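Local coordinates for protein ORF10 (Moritella marina, PDB 6RIW) that probably forms carbon-carbon bonds as the ketosynthase and chain length factor didomain of a polyunsaturated fatty acid synthase, at residues Pro468-Ser480 with Met556-Gly568. Residues are numbered along the deposited sequence; the frame is centred on the assembly and turned at random.
Sequences PLAIIGMDSHFGS and MMMQVADNAAKDG
Two groups grip OD2 of Asp567: the backbone N of Met474, hydrogen-bonded to it at 3.0 Å, and the hydroxyl of Tyr762. The Met474 N-H meets the anti lone pair of OD2. Asp567 reaches the strand with CG anti to its own backbone N (chi1 -173°), while His889 bonds its other oxygen, OD1. The CA traces come closest at Gly473, whose CA is 3.9 Å from the CA of Gly568. A side chain on Gly473 would run into the carbonyl O of Ala564. Beside it, Gly568 CA makes a C-H...O contact of 3.3 Å with Ile472 O.

Further along, Asn563 ND2 donates to Asp475 OD2 over 2.9 Å. OD2 lies in the Asn563 amide plane, but ND2 meets it from above the Asp475 carboxylate plane, the two planes 66° apart. OD1 of Asp475 takes the N-H of Leu484 and, weakly, that of Ser476. With an alanine in place of Asp475, the Asn563 amide would probably lose this acceptor and the Leu484 N-H its mate. Between the polar pairs, the methyl of Ala564 packs on the strand backbone. Past Asp475, toward Met556, Val560 CG1 lies 4.0 Å from His477 CB.

At the far end Met556 bends over one face of the His477 ring. Its SD and CE each lie 4.1 Å from the ring centroid, a Met-aromatic and a CH-pi contact. A water at the ring edge joins His477 ND1 to Gln559 OE1; the NE2 of Gln559 is held by the Asp534 carbonyl.

Strand 469-478 and helix segment 556-567 run roughly antiparallel, their local axes at 148°. Helix 841-854 also touches the strand, through Met474 and Phe478. Such helix-on-sheet layering is characteristic of the thiolase fold, here in the second ketosynthase-like domain.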
# COMPACT_ATOMS: atom_id res chain seq x y z
N PRO A 468 1.67 3.61 27.52
CA PRO A 468 0.44 3.01 27.00
C PRO A 468 -0.34 4.01 26.16
O PRO A 468 -0.25 5.23 26.35
CB PRO A 468 -0.34 2.62 28.26
CG PRO A 468 0.71 2.40 29.29
CD PRO A 468 1.80 3.40 28.98
N LEU A 469 -1.09 3.49 25.21
CA LEU A 469 -1.94 4.30 24.36
C LEU A 469 -3.35 4.27 24.91
O LEU A 469 -3.86 3.19 25.22
CB LEU A 469 -1.94 3.76 22.92
CG LEU A 469 -0.63 3.89 22.14
CD1 LEU A 469 -0.72 3.00 20.92
CD2 LEU A 469 -0.44 5.34 21.74
N ALA A 470 -4.00 5.42 24.99
CA ALA A 470 -5.40 5.47 25.37
C ALA A 470 -6.28 5.52 24.13
O ALA A 470 -6.06 6.36 23.26
CB ALA A 470 -5.67 6.69 26.26
N ILE A 471 -7.27 4.64 24.05
CA ILE A 471 -8.26 4.69 22.98
C ILE A 471 -9.38 5.64 23.41
O ILE A 471 -10.06 5.37 24.41
CB ILE A 471 -8.84 3.30 22.67
CG1 ILE A 471 -7.74 2.31 22.31
CG2 ILE A 471 -9.92 3.40 21.57
CD1 ILE A 471 -8.17 0.80 22.27
N ILE A 472 -9.54 6.76 22.69
CA ILE A 472 -10.48 7.81 23.08
C ILE A 472 -11.58 8.04 22.05
O ILE A 472 -12.49 8.85 22.30
CB ILE A 472 -9.75 9.13 23.38
CG1 ILE A 472 -9.03 9.64 22.12
CG2 ILE A 472 -8.72 8.91 24.46
CD1 ILE A 472 -8.39 11.01 22.29
N GLY A 473 -11.55 7.36 20.92
CA GLY A 473 -12.60 7.56 19.95
C GLY A 473 -12.64 6.32 19.09
O GLY A 473 -11.57 5.76 18.83
N MET A 474 -13.84 5.84 18.73
CA MET A 474 -13.98 4.62 17.93
C MET A 474 -15.23 4.71 17.06
O MET A 474 -16.23 5.34 17.43
CB MET A 474 -14.10 3.34 18.80
CG MET A 474 -13.01 3.13 19.85
SD MET A 474 -12.91 1.45 20.50
CE MET A 474 -14.48 1.27 21.32
N ASP A 475 -15.17 4.05 15.90
CA ASP A 475 -16.38 3.75 15.13
C ASP A 475 -16.15 2.47 14.32
O ASP A 475 -15.01 2.09 14.05
CB ASP A 475 -16.79 4.90 14.20
CG ASP A 475 -18.20 4.69 13.59
OD1 ASP A 475 -19.10 4.13 14.26
OD2 ASP A 475 -18.39 5.08 12.41
N SER A 476 -17.24 1.82 13.95
CA SER A 476 -17.14 0.52 13.30
C SER A 476 -18.30 0.33 12.33
O SER A 476 -19.44 0.71 12.62
CB SER A 476 -17.14 -0.60 14.33
OG SER A 476 -18.36 -0.59 15.06
N HIS A 477 -18.02 -0.34 11.22
CA HIS A 477 -19.05 -0.72 10.25
C HIS A 477 -18.69 -2.12 9.75
O HIS A 477 -17.87 -2.27 8.83
CB HIS A 477 -19.12 0.30 9.14
CG HIS A 477 -20.26 0.09 8.19
ND1 HIS A 477 -20.74 1.09 7.38
CD2 HIS A 477 -21.02 -1.00 7.93
CE1 HIS A 477 -21.74 0.62 6.65
NE2 HIS A 477 -21.93 -0.64 6.96
N PHE A 478 -19.27 -3.15 10.38
CA PHE A 478 -18.99 -4.55 10.06
C PHE A 478 -20.30 -5.21 9.65
O PHE A 478 -21.20 -5.36 10.48
CB PHE A 478 -18.39 -5.27 11.26
CG PHE A 478 -16.99 -4.86 11.58
CD1 PHE A 478 -15.96 -5.10 10.69
CD2 PHE A 478 -16.71 -4.23 12.79
CE1 PHE A 478 -14.66 -4.74 10.99
CE2 PHE A 478 -15.41 -3.85 13.10
CZ PHE A 478 -14.39 -4.11 12.18
N GLY A 479 -20.40 -5.58 8.38
CA GLY A 479 -21.65 -6.20 7.95
C GLY A 479 -22.78 -5.22 8.15
O GLY A 479 -22.63 -4.02 7.93
N SER A 480 -23.92 -5.72 8.62
CA SER A 480 -25.04 -4.81 8.87
C SER A 480 -24.94 -4.08 10.21
O SER A 480 -25.83 -3.28 10.52
CB SER A 480 -26.36 -5.60 8.80
OG SER A 480 -26.33 -6.63 9.75
N MET A 556 -15.93 3.91 2.79
CA MET A 556 -16.11 3.25 4.08
C MET A 556 -15.07 3.71 5.09
O MET A 556 -15.41 3.96 6.25
CB MET A 556 -16.03 1.73 3.93
CG MET A 556 -17.18 1.13 3.18
SD MET A 556 -18.51 0.66 4.30
CE MET A 556 -17.75 -0.71 5.18
N MET A 557 -13.80 3.78 4.67
CA MET A 557 -12.74 4.22 5.57
C MET A 557 -12.96 5.67 6.01
O MET A 557 -12.76 6.02 7.18
CB MET A 557 -11.37 4.09 4.89
CG MET A 557 -10.22 4.80 5.64
SD MET A 557 -9.96 6.52 5.08
CE MET A 557 -9.07 7.20 6.47
N MET A 558 -13.39 6.51 5.08
CA MET A 558 -13.54 7.93 5.40
C MET A 558 -14.63 8.14 6.43
O MET A 558 -14.49 8.96 7.35
CB MET A 558 -13.84 8.71 4.13
CG MET A 558 -12.63 8.88 3.23
SD MET A 558 -13.19 9.09 1.52
CE MET A 558 -13.68 10.80 1.62
N GLN A 559 -15.75 7.41 6.29
CA GLN A 559 -16.86 7.58 7.22
C GLN A 559 -16.49 7.13 8.64
O GLN A 559 -16.78 7.85 9.60
CB GLN A 559 -18.08 6.80 6.73
CG GLN A 559 -19.31 7.02 7.54
CD GLN A 559 -20.57 6.69 6.76
OE1 GLN A 559 -20.85 5.52 6.50
NE2 GLN A 559 -21.30 7.72 6.35
N VAL A 560 -15.85 5.96 8.79
CA VAL A 560 -15.55 5.51 10.15
C VAL A 560 -14.46 6.38 10.77
O VAL A 560 -14.50 6.66 11.98
CB VAL A 560 -15.18 4.01 10.21
CG1 VAL A 560 -16.36 3.14 9.78
CG2 VAL A 560 -13.90 3.68 9.38
N ALA A 561 -13.48 6.82 9.98
CA ALA A 561 -12.42 7.67 10.51
C ALA A 561 -12.97 9.01 10.98
O ALA A 561 -12.61 9.50 12.06
CB ALA A 561 -11.32 7.91 9.47
N ASP A 562 -13.84 9.60 10.17
CA ASP A 562 -14.49 10.86 10.54
C ASP A 562 -15.27 10.71 11.84
O ASP A 562 -15.17 11.57 12.73
CB ASP A 562 -15.43 11.30 9.41
CG ASP A 562 -15.95 12.73 9.59
OD1 ASP A 562 -15.15 13.65 9.85
OD2 ASP A 562 -17.18 12.92 9.45
N ASN A 563 -16.04 9.63 11.97
CA ASN A 563 -16.83 9.41 13.18
C ASN A 563 -15.94 9.18 14.39
O ASN A 563 -16.21 9.72 15.48
CB ASN A 563 -17.79 8.23 12.97
CG ASN A 563 -18.93 8.58 12.05
OD1 ASN A 563 -19.25 9.75 11.85
ND2 ASN A 563 -19.56 7.56 11.47
N ALA A 564 -14.86 8.40 14.23
CA ALA A 564 -13.95 8.18 15.35
C ALA A 564 -13.28 9.49 15.78
O ALA A 564 -13.09 9.74 16.98
CB ALA A 564 -12.90 7.12 14.97
N ALA A 565 -12.94 10.35 14.81
CA ALA A 565 -12.30 11.63 15.13
C ALA A 565 -13.23 12.52 15.94
O ALA A 565 -12.81 13.17 16.91
CB ALA A 565 -11.86 12.34 13.86
N LYS A 566 -14.51 12.54 15.56
CA LYS A 566 -15.51 13.29 16.34
C LYS A 566 -15.68 12.70 17.73
O LYS A 566 -15.72 13.44 18.72
CB LYS A 566 -16.84 13.31 15.59
CG LYS A 566 -16.86 14.25 14.39
CD LYS A 566 -18.05 13.95 13.48
CE LYS A 566 -18.06 14.88 12.27
NZ LYS A 566 -19.17 14.49 11.36
N ASP A 567 -15.77 11.37 17.82
CA ASP A 567 -15.93 10.70 19.10
C ASP A 567 -14.74 10.95 20.01
O ASP A 567 -14.90 11.03 21.24
CB ASP A 567 -16.13 9.19 18.84
CG ASP A 567 -16.48 8.40 20.10
OD1 ASP A 567 -17.36 8.83 20.88
OD2 ASP A 567 -15.91 7.30 20.28
N GLY A 568 -13.54 11.10 19.44
CA GLY A 568 -12.36 11.41 20.21
C GLY A 568 -12.14 12.87 20.52
O GLY A 568 -11.11 13.21 21.11
O HOH W 1 -19.79 3.75 8.15